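Local structure of diacylglycerol lipase (5XK2) at residues Val75-Val86 against Ile131-Lys139; Trp97-Pro108 against Lys115-Ala123. The protein probably hydrolyses the ester bonds of mono- and diacylglycerols, releasing fatty acids, as a class 3 lipase of the alpha/beta-hydrolase clan. All blocks are in the same frame, centred on the assembly; numbering follows the deposited sequence.

Contact 1: residues Val75-Val86 against Ile131-Lys139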
loop_
_atom_site.group_PDB
_atom_site.type_symbol
_atom_site.label_atom_id
_atom_site.label_comp_id
_atom_site.label_asym_id
_atom_site.label_seq_id
_atom_site.Cartn_x
_atom_site.Cartn_y
_atom_site.Cartn_z
ATOM N N VAL A 75 12.975 -12.119 19.691
ATOM C CA VAL A 75 14.294 -11.977 20.298
ATOM C C VAL A 75 15.018 -13.278 20.032
ATOM O O VAL A 75 14.507 -14.349 20.372
ATOM C CB VAL A 75 14.229 -11.715 21.807
ATOM C CG1 VAL A 75 15.636 -11.522 22.359
ATOM C CG2 VAL A 75 13.378 -10.474 22.090
ATOM N N ALA A 76 16.179 -13.194 19.393
ATOM C CA ALA A 76 16.928 -14.394 19.032
ATOM C C ALA A 76 18.354 -14.336 19.566
ATOM O O ALA A 76 18.873 -13.254 19.896
ATOM C CB ALA A 76 16.941 -14.561 17.511
ATOM N N VAL A 77 18.973 -15.505 19.684
ATOM C CA VAL A 77 20.344 -15.591 20.165
ATOM C C VAL A 77 21.221 -16.052 19.011
ATOM O O VAL A 77 20.952 -17.106 18.409
ATOM C CB VAL A 77 20.474 -16.588 21.336
ATOM C CG1 VAL A 77 21.928 -16.728 21.742
ATOM C CG2 VAL A 77 19.625 -16.147 22.515
ATOM N N ASP A 78 22.258 -15.272 18.708
ATOM C CA ASP A 78 23.228 -15.637 17.688
ATOM C C ASP A 78 24.550 -15.931 18.408
ATOM O O ASP A 78 25.268 -15.012 18.807
ATOM C CB ASP A 78 23.362 -14.490 16.678
ATOM C CG ASP A 78 24.364 -14.765 15.571
ATOM O OD1 ASP A 78 25.251 -15.624 15.727
ATOM O OD2 ASP A 78 24.286 -14.069 14.525
ATOM N N ASN A 79 24.878 -17.216 18.548
ATOM C CA ASN A 79 26.077 -17.597 19.294
ATOM C C ASN A 79 27.314 -17.565 18.416
ATOM O O ASN A 79 28.442 -17.626 18.900
ATOM C CB ASN A 79 25.903 -18.979 19.922
ATOM C CG ASN A 79 24.970 -18.951 21.113
ATOM O OD1 ASN A 79 25.048 -18.038 21.948
ATOM N ND2 ASN A 79 24.075 -19.947 21.200
ATOM N N THR A 80 27.108 -17.455 17.115
ATOM C CA THR A 80 28.236 -17.343 16.206
ATOM C C THR A 80 28.810 -15.944 16.273
ATOM O O THR A 80 30.026 -15.761 16.393
ATOM C CB THR A 80 27.810 -17.687 14.781
ATOM O OG1 THR A 80 27.371 -19.043 14.779
ATOM C CG2 THR A 80 28.972 -17.520 13.801
ATOM N N ASN A 81 27.929 -14.953 16.220
ATOM C CA ASN A 81 28.337 -13.554 16.231
ATOM C C ASN A 81 28.243 -12.880 17.602
ATOM O O ASN A 81 28.478 -11.673 17.738
ATOM C CB ASN A 81 27.514 -12.797 15.202
ATOM C CG ASN A 81 27.792 -13.283 13.812
ATOM O OD1 ASN A 81 28.894 -13.085 13.296
ATOM N ND2 ASN A 81 26.829 -13.988 13.215
ATOM N N LYS A 82 27.878 -13.677 18.601
ATOM C CA LYS A 82 27.764 -13.213 19.982
ATOM C C LYS A 82 26.868 -11.996 20.090
ATOM O O LYS A 82 27.276 -10.931 20.562
ATOM C CB LYS A 82 29.149 -12.948 20.577
ATOM C CG LYS A 82 29.865 -14.261 20.847
ATOM C CD LYS A 82 31.241 -14.076 21.445
ATOM C CE LYS A 82 31.171 -13.691 22.911
ATOM N NZ LYS A 82 32.541 -13.662 23.492
ATOM N N ALA A 83 25.640 -12.168 19.619
ATOM C CA ALA A 83 24.661 -11.101 19.623
ATOM C C ALA A 83 23.314 -11.599 20.079
ATOM O O ALA A 83 22.911 -12.701 19.726
ATOM C CB ALA A 83 24.539 -10.491 18.223
ATOM N N ILE A 84 22.627 -10.763 20.842
ATOM C CA ILE A 84 21.210 -10.953 21.114
ATOM C C ILE A 84 20.515 -10.000 20.177
ATOM O O ILE A 84 20.821 -8.816 20.162
ATOM C CB ILE A 84 20.827 -10.638 22.562
ATOM C CG1 ILE A 84 21.655 -11.476 23.554
ATOM C CG2 ILE A 84 19.311 -10.806 22.758
ATOM C CD1 ILE A 84 21.543 -12.969 23.351
ATOM N N VAL A 85 19.597 -10.520 19.378
ATOM C CA VAL A 85 18.959 -9.723 18.347
ATOM C C VAL A 85 17.489 -9.507 18.675
ATOM O O VAL A 85 16.756 -10.469 18.892
ATOM C CB VAL A 85 19.078 -10.417 16.979
ATOM C CG1 VAL A 85 18.432 -9.562 15.910
ATOM C CG2 VAL A 85 20.544 -10.693 16.653
ATOM N N VAL A 86 17.070 -8.249 18.720
ATOM C CA VAL A 86 15.674 -7.883 18.889
ATOM C C VAL A 86 15.217 -7.338 17.539
ATOM O O VAL A 86 15.696 -6.294 17.106
ATOM C CB VAL A 86 15.492 -6.813 19.996
ATOM C CG1 VAL A 86 14.003 -6.495 20.186
ATOM C CG2 VAL A 86 16.136 -7.281 21.308
ATOM N N ILE A 131 10.088 -8.103 26.026
ATOM C CA ILE A 131 11.429 -8.064 25.449
ATOM C C ILE A 131 12.496 -7.811 26.520
ATOM O O ILE A 131 13.529 -8.473 26.553
ATOM C CB ILE A 131 11.494 -7.007 24.322
ATOM C CG1 ILE A 131 10.691 -7.519 23.113
ATOM C CG2 ILE A 131 12.944 -6.719 23.944
ATOM C CD1 ILE A 131 10.464 -6.485 22.013
ATOM N N ILE A 132 12.236 -6.877 27.429
ATOM C CA ILE A 132 13.164 -6.612 28.512
ATOM C C ILE A 132 13.309 -7.832 29.420
ATOM O O ILE A 132 14.423 -8.175 29.832
ATOM C CB ILE A 132 12.711 -5.384 29.309
ATOM C CG1 ILE A 132 12.912 -4.135 28.450
ATOM C CG2 ILE A 132 13.486 -5.265 30.630
ATOM C CD1 ILE A 132 12.370 -2.879 29.075
ATOM N N LYS A 133 12.187 -8.499 29.691
ATOM C CA LYS A 133 12.206 -9.722 30.499
ATOM C C LYS A 133 13.146 -10.730 29.868
ATOM O O LYS A 133 13.979 -11.347 30.539
ATOM C CB LYS A 133 10.802 -10.313 30.626
ATOM C CG LYS A 133 10.746 -11.638 31.412
ATOM C CD LYS A 133 9.379 -12.301 31.245
ATOM C CE LYS A 133 9.169 -13.485 32.203
ATOM N NZ LYS A 133 9.311 -14.824 31.544
ATOM N N THR A 134 13.023 -10.865 28.552
ATOM C CA THR A 134 13.844 -11.819 27.814
ATOM C C THR A 134 15.316 -11.415 27.780
ATOM O O THR A 134 16.193 -12.265 27.947
ATOM C CB THR A 134 13.308 -11.997 26.380
ATOM O OG1 THR A 134 11.956 -12.485 26.437
ATOM C CG2 THR A 134 14.166 -13.005 25.610
ATOM N N LEU A 135 15.613 -10.127 27.565
ATOM C CA LEU A 135 16.995 -9.677 27.591
ATOM C C LEU A 135 17.631 -9.994 28.954
ATOM O O LEU A 135 18.760 -10.465 29.032
ATOM C CB LEU A 135 17.085 -8.169 27.302
ATOM C CG LEU A 135 16.694 -7.774 25.874
ATOM C CD1 LEU A 135 16.792 -6.259 25.698
ATOM C CD2 LEU A 135 17.586 -8.468 24.865
ATOM N N ASP A 136 16.867 -9.745 30.012
ATOM C CA ASP A 136 17.358 -9.978 31.367
ATOM C C ASP A 136 17.621 -11.478 31.608
ATOM O O ASP A 136 18.633 -11.849 32.218
ATOM C CB ASP A 136 16.369 -9.413 32.387
ATOM C CG ASP A 136 16.366 -7.877 32.424
ATOM O OD1 ASP A 136 17.191 -7.237 31.730
ATOM O OD2 ASP A 136 15.530 -7.323 33.169
ATOM N N GLU A 137 16.740 -12.334 31.102
ATOM C CA GLU A 137 16.919 -13.783 31.240
ATOM C C GLU A 137 18.167 -14.253 30.481
ATOM O O GLU A 137 18.874 -15.147 30.934
ATOM C CB GLU A 137 15.678 -14.528 30.740
ATOM C CG GLU A 137 14.458 -14.365 31.641
ATOM C CD GLU A 137 13.175 -14.837 30.997
ATOM O OE1 GLU A 137 13.189 -15.131 29.781
ATOM O OE2 GLU A 137 12.154 -14.935 31.720
ATOM N N LEU A 138 18.438 -13.645 29.329
ATOM C CA LEU A 138 19.552 -14.081 28.497
ATOM C C LEU A 138 20.900 -13.588 28.994
ATOM O O LEU A 138 21.935 -14.142 28.653
ATOM C CB LEU A 138 19.341 -13.612 27.051
ATOM C CG LEU A 138 18.230 -14.362 26.338
ATOM C CD1 LEU A 138 17.899 -13.659 25.013
ATOM C CD2 LEU A 138 18.690 -15.804 26.084
ATOM N N LYS A 139 20.900 -12.546 29.812
ATOM C CA LYS A 139 22.161 -11.900 30.157
ATOM C C LYS A 139 23.195 -12.804 30.855
ATOM O O LYS A 139 24.353 -12.821 30.446
ATOM C CB LYS A 139 21.887 -10.663 31.032
ATOM C CG LYS A 139 23.134 -9.888 31.419
ATOM C CD LYS A 139 23.539 -8.931 30.331
ATOM C CE LYS A 139 24.345 -7.770 30.900
ATOM N NZ LYS A 139 25.796 -7.999 30.727
#

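Contact 2: residues Trp97-Pro108 against Lys115-Ala123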
loop_
_atom_site.group_PDB
_atom_site.type_symbol
_atom_site.label_atom_id
_atom_site.label_comp_id
_atom_site.label_asym_id
_atom_site.label_seq_id
_atom_site.Cartn_x
_atom_site.Cartn_y
_atom_site.Cartn_z
ATOM N N TRP A 97 -1.304 2.713 6.721
ATOM C CA TRP A 97 -0.437 3.584 7.501
ATOM C C TRP A 97 -0.630 5.056 7.113
ATOM O O TRP A 97 -0.653 5.939 7.970
ATOM C CB TRP A 97 1.020 3.157 7.297
ATOM C CG TRP A 97 2.006 3.964 8.033
ATOM C CD1 TRP A 97 2.018 4.219 9.367
ATOM C CD2 TRP A 97 3.168 4.611 7.486
ATOM N NE1 TRP A 97 3.104 4.997 9.688
ATOM C CE2 TRP A 97 3.825 5.251 8.551
ATOM C CE3 TRP A 97 3.708 4.715 6.198
ATOM C CZ2 TRP A 97 4.993 5.995 8.374
ATOM C CZ3 TRP A 97 4.871 5.454 6.023
ATOM C CH2 TRP A 97 5.500 6.082 7.104
ATOM N N VAL A 98 -0.747 5.320 5.812
ATOM C CA VAL A 98 -0.837 6.704 5.353
ATOM C C VAL A 98 -2.247 7.252 5.122
ATOM O O VAL A 98 -2.396 8.467 4.981
ATOM C CB VAL A 98 -0.041 6.913 4.026
ATOM C CG1 VAL A 98 1.417 6.506 4.200
ATOM C CG2 VAL A 98 -0.683 6.158 2.869
ATOM N N THR A 99 -3.275 6.400 5.111
ATOM C CA THR A 99 -4.594 6.839 4.624
ATOM C C THR A 99 -5.210 7.980 5.453
ATOM O O THR A 99 -5.855 8.867 4.890
ATOM C CB THR A 99 -5.571 5.653 4.535
ATOM O OG1 THR A 99 -5.245 4.880 3.374
ATOM C CG2 THR A 99 -7.019 6.121 4.384
ATOM N N ASP A 100 -4.981 7.994 6.763
ATOM C CA ASP A 100 -5.426 9.117 7.601
ATOM C C ASP A 100 -4.674 10.430 7.338
ATOM O O ASP A 100 -5.185 11.518 7.629
ATOM C CB ASP A 100 -5.278 8.764 9.076
ATOM C CG ASP A 100 -6.416 7.921 9.588
ATOM O OD1 ASP A 100 -7.424 7.773 8.866
ATOM O OD2 ASP A 100 -6.299 7.407 10.720
ATOM N N ALA A 101 -3.450 10.310 6.830
ATOM C CA ALA A 101 -2.597 11.448 6.502
ATOM C C ALA A 101 -2.304 12.284 7.746
ATOM O O ALA A 101 -1.990 13.470 7.641
ATOM C CB ALA A 101 -3.239 12.312 5.416
ATOM N N THR A 102 -2.405 11.650 8.913
ATOM C CA THR A 102 -2.121 12.307 10.187
ATOM C C THR A 102 -1.174 11.428 10.994
ATOM O O THR A 102 -1.315 10.209 10.998
ATOM C CB THR A 102 -3.416 12.587 10.996
ATOM O OG1 THR A 102 -3.082 13.156 12.265
ATOM C CG2 THR A 102 -4.209 11.317 11.223
ATOM N N PHE A 103 -0.196 12.046 11.651
ATOM C CA PHE A 103 0.820 11.302 12.401
ATOM C C PHE A 103 1.083 12.007 13.732
ATOM O O PHE A 103 2.097 12.686 13.897
ATOM C CB PHE A 103 2.131 11.195 11.603
ATOM C CG PHE A 103 2.005 10.434 10.292
ATOM C CD1 PHE A 103 2.118 9.051 10.255
ATOM C CD2 PHE A 103 1.795 11.115 9.109
ATOM C CE1 PHE A 103 2.010 8.358 9.044
ATOM C CE2 PHE A 103 1.683 10.428 7.901
ATOM C CZ PHE A 103 1.802 9.052 7.877
ATOM N N PRO A 104 0.148 11.876 14.683
ATOM C CA PRO A 104 0.297 12.576 15.964
ATOM C C PRO A 104 1.518 12.138 16.754
ATOM O O PRO A 104 1.936 10.975 16.676
ATOM C CB PRO A 104 -0.983 12.208 16.716
ATOM C CG PRO A 104 -1.459 10.955 16.074
ATOM C CD PRO A 104 -1.081 11.070 14.628
ATOM N N GLN A 105 2.052 13.085 17.532
ATOM C CA GLN A 105 3.214 12.862 18.387
ATOM C C GLN A 105 2.793 12.592 19.826
ATOM O O GLN A 105 1.705 12.990 20.254
ATOM C CB GLN A 105 4.159 14.062 18.348
ATOM C CG GLN A 105 4.737 14.289 16.959
ATOM C CD GLN A 105 5.786 15.352 16.939
ATOM O OE1 GLN A 105 5.811 16.227 17.799
ATOM N NE2 GLN A 105 6.668 15.291 15.949
ATOM N N THR A 106 3.626 11.843 20.538
ATOM C CA THR A 106 3.373 11.543 21.949
ATOM C C THR A 106 4.668 11.727 22.743
ATOM O O THR A 106 5.745 11.758 22.161
ATOM C CB THR A 106 2.824 10.103 22.095
ATOM O OG1 THR A 106 2.265 9.909 23.397
ATOM C CG2 THR A 106 3.923 9.060 21.840
ATOM N N ASP A 107 4.566 11.863 24.066
ATOM C CA ASP A 107 5.745 12.013 24.917
ATOM C C ASP A 107 6.203 10.639 25.419
ATOM O O ASP A 107 5.518 10.019 26.231
ATOM C CB ASP A 107 5.403 12.938 26.111
ATOM C CG ASP A 107 6.600 13.245 27.009
ATOM O OD1 ASP A 107 7.662 12.599 26.905
ATOM O OD2 ASP A 107 6.471 14.166 27.852
ATOM N N PRO A 108 7.331 10.124 24.894
ATOM C CA PRO A 108 7.901 8.832 25.290
ATOM C C PRO A 108 8.620 8.829 26.635
ATOM O O PRO A 108 9.073 7.762 27.047
ATOM C CB PRO A 108 8.869 8.518 24.146
ATOM C CG PRO A 108 9.382 9.862 23.767
ATOM C CD PRO A 108 8.197 10.803 23.906
ATOM N N LYS A 115 9.593 14.100 21.581
ATOM C CA LYS A 115 8.305 13.566 21.160
ATOM C C LYS A 115 8.553 12.516 20.096
ATOM O O LYS A 115 9.473 12.660 19.303
ATOM C CB LYS A 115 7.382 14.655 20.600
ATOM C CG LYS A 115 7.162 15.838 21.549
ATOM C CD LYS A 115 6.208 15.486 22.652
ATOM C CE LYS A 115 4.796 15.796 22.222
ATOM N NZ LYS A 115 4.773 17.087 21.479
ATOM N N ALA A 116 7.738 11.468 20.109
ATOM C CA ALA A 116 7.848 10.364 19.157
ATOM C C ALA A 116 6.541 10.147 18.428
ATOM O O ALA A 116 5.480 10.555 18.900
ATOM C CB ALA A 116 8.253 9.077 19.870
ATOM N N GLU A 117 6.616 9.484 17.279
ATOM C CA GLU A 117 5.418 9.124 16.528
ATOM C C GLU A 117 4.565 8.175 17.379
ATOM O O GLU A 117 5.064 7.161 17.846
ATOM C CB GLU A 117 5.818 8.457 15.198
ATOM C CG GLU A 117 4.840 8.671 14.063
ATOM C CD GLU A 117 3.725 7.641 14.030
ATOM O OE1 GLU A 117 2.698 7.914 13.377
ATOM O OE2 GLU A 117 3.873 6.560 14.635
ATOM N N LEU A 118 3.290 8.509 17.585
ATOM C CA LEU A 118 2.451 7.759 18.520
ATOM C C LEU A 118 2.294 6.291 18.138
ATOM O O LEU A 118 2.397 5.401 18.990
ATOM C CB LEU A 118 1.064 8.403 18.621
ATOM C CG LEU A 118 0.047 7.598 19.447
ATOM C CD1 LEU A 118 0.446 7.525 20.902
ATOM C CD2 LEU A 118 -1.337 8.203 19.288
ATOM N N GLY A 119 2.056 6.037 16.857
ATOM C CA GLY A 119 1.824 4.670 16.411
ATOM C C GLY A 119 3.013 3.769 16.693
ATOM O O GLY A 119 2.867 2.654 17.220
ATOM N N PHE A 120 4.201 4.229 16.319
ATOM C CA PHE A 120 5.404 3.414 16.485
ATOM C C PHE A 120 5.765 3.273 17.961
ATOM O O PHE A 120 6.218 2.202 18.406
ATOM C CB PHE A 120 6.586 4.021 15.722
ATOM C CG PHE A 120 6.393 4.083 14.238
ATOM C CD1 PHE A 120 5.956 2.968 13.525
ATOM C CD2 PHE A 120 6.665 5.251 13.548
ATOM C CE1 PHE A 120 5.785 3.044 12.139
ATOM C CE2 PHE A 120 6.502 5.333 12.178
ATOM C CZ PHE A 120 6.051 4.226 11.472
ATOM N N TRP A 121 5.566 4.343 18.730
ATOM C CA TRP A 121 5.877 4.274 20.155
ATOM C C TRP A 121 4.923 3.287 20.830
ATOM O O TRP A 121 5.334 2.495 21.670
ATOM C CB TRP A 121 5.780 5.653 20.823
ATOM C CG TRP A 121 6.122 5.594 22.308
ATOM C CD1 TRP A 121 5.267 5.767 23.359
ATOM C CD2 TRP A 121 7.406 5.321 22.879
ATOM N NE1 TRP A 121 5.953 5.636 24.554
ATOM C CE2 TRP A 121 7.265 5.362 24.281
ATOM C CE3 TRP A 121 8.672 5.064 22.337
ATOM C CZ2 TRP A 121 8.338 5.137 25.145
ATOM C CZ3 TRP A 121 9.736 4.844 23.194
ATOM C CH2 TRP A 121 9.565 4.885 24.586
ATOM N N THR A 122 3.653 3.341 20.444
ATOM C CA THR A 122 2.651 2.399 20.967
ATOM C C THR A 122 3.027 0.944 20.656
ATOM O O THR A 122 2.944 0.073 21.536
ATOM C CB THR A 122 1.255 2.717 20.404
ATOM O OG1 THR A 122 0.866 4.030 20.840
ATOM C CG2 THR A 122 0.227 1.688 20.898
ATOM N N ALA A 123 3.478 0.701 19.429
ATOM C CA ALA A 123 3.879 -0.642 19.019
ATOM C C ALA A 123 4.992 -1.181 19.921
ATOM O O ALA A 123 4.946 -2.329 20.359
ATOM C CB ALA A 123 4.319 -0.642 17.562
HETATM O O HOH W 1 2.782 4.607 12.679
#

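Contact 1: residues Val75-Val86 against Ile131-Lys139
Between Val-77 and Leu-138, as along the rest of this interface, only aliphatic branches meet; the flat groups lie off the interface, and none of them bonds across it. The Asp-78 carboxylate takes the Asn-81 amide along one margin: Asn-81 ND2 lies 2.9 Å from Asp-78 OD2, on its syn side, nearly in the amide plane of Asn-81 but tilted somewhat out of the carboxylate plane. Asp-78 OD2 has a second partner in Tyr-24 OH of helix 14-27. Asn-81 N approaches Asp-78 OD1 instead from above that plane, 54° out of it, at 2.8 Å, an Asx motif that ties up the hairpin turn, while Lys-82 and Ala-83 facing Asp-78 form a G1 beta bulge. On the helix, Lys-133 NZ makes a salt bridge at 2.9 Å to the syn side of Glu-137 OE2.

The hairpin of strands 71-78 and 83-89 lies near one margin of the mixed alpha/beta-hydrolase sheet, one strand in from edge strand 58-65, and helix 118-138 is the long helix of the beta-alpha-beta crossover from strand 83-89 to its parallel neighbour 146-152. The axes of 75-78 and 131-138 approach to 9.8 Å at only 24°, which lets the helix run lengthwise over the strands. Val-75, Val-77, Ile-84 and Val-86 face it; Ala-83 and Val-85 instead pack on helix 14-27.

Leu-138 straddles the hairpin: its CD2 meets Val-77 CG2 tip to tip at 3.7 Å, and its CD1 also reaches Val-75 and Ile-84. Leu-135 slides past Ile-84 in the opposite direction, bringing CD2 within 3.6 Å of Ile-84 CG2, the branch that chi1 of -56° sets anti to the backbone N. Thr-134 offers its methyl, CG2 standing 3.9 Å from Val-75 CG1, while OG1 bonds to the carbonyl O of Arg-130. One turn earlier, Ile-131 CG2 rests 3.9 Å from Val-86 CG1.

Contact 2: residues Trp97-Pro108 against Lys115-Ala123
Pro-108 sets its CB over the face of the Trp-121 six-membered ring, 3.5 Å from the centroid and 9° off the normal, a CH-pi contact, while CG and CD turn to Ala-116 and Lys-115. It lies just past the first strand of a short antiparallel beta hairpin, 105-106 with 116-117, in the connecting loop, which also carries the Cys-111 to Cys-114 disulfide; the second strand runs straight into helix 118-138. Thr-106 and Ala-116 are the hydrogen-bonded pair, with Thr-106 N 2.8 Å from Ala-116 O and a reciprocal bond beside it. Thr-106 crosses Leu-118 at about a right angle, its CB 3.7 Å from Leu-118 CD1, while its CG2 approaches Trp-121 obliquely.

At the other end, Trp-97 belongs to helix 94-98, which by its position after strand 83-89 is probably part of the lid of this class 3 lipase, crystallised closed. Its indole and the Phe-120 ring meet obliquely, planes 43° apart, with Trp-97 NE1 3.5 Å from Phe-120 CZ. Phe-103 sets CE1 over a face of that indole and presents its own edge to Glu-117, whose OE1 lies 3.4 Å from Phe-103 CD1.

Glu-117 is the N-cap of helix 118-138. The bend at chi2 (-87°) folds its carboxylate back over the helix start, where OE2 accepts from Phe-120 N at 2.9 Å. A water over the centre of the Phe-120 ring donates to Glu-117 OE2 and accepts a weak bond from Trp-97 NE1, 3.0 Å away.

How the contacts relate
Both contacts use helix 118-138, contact 2 at its N-terminal start and contact 1 near its C-terminal end, so their centres stand 28 Å apart and their nearest atoms about 7 Å. Contact 1 is core: seven of its eight touching residues are buried, and no hydrogen bond crosses it. Contact 2 is only partly buried, yet covers about twice the area (708 against 341 Å²) with a mixture of backbone bonds, rings, a carboxylate and a bridging water. The difference follows place. The central sheet receives contact 1, whereas contact 2 lies beside the probable lid helix, where Phe-103 also packs on Leu-263 of the second subunit.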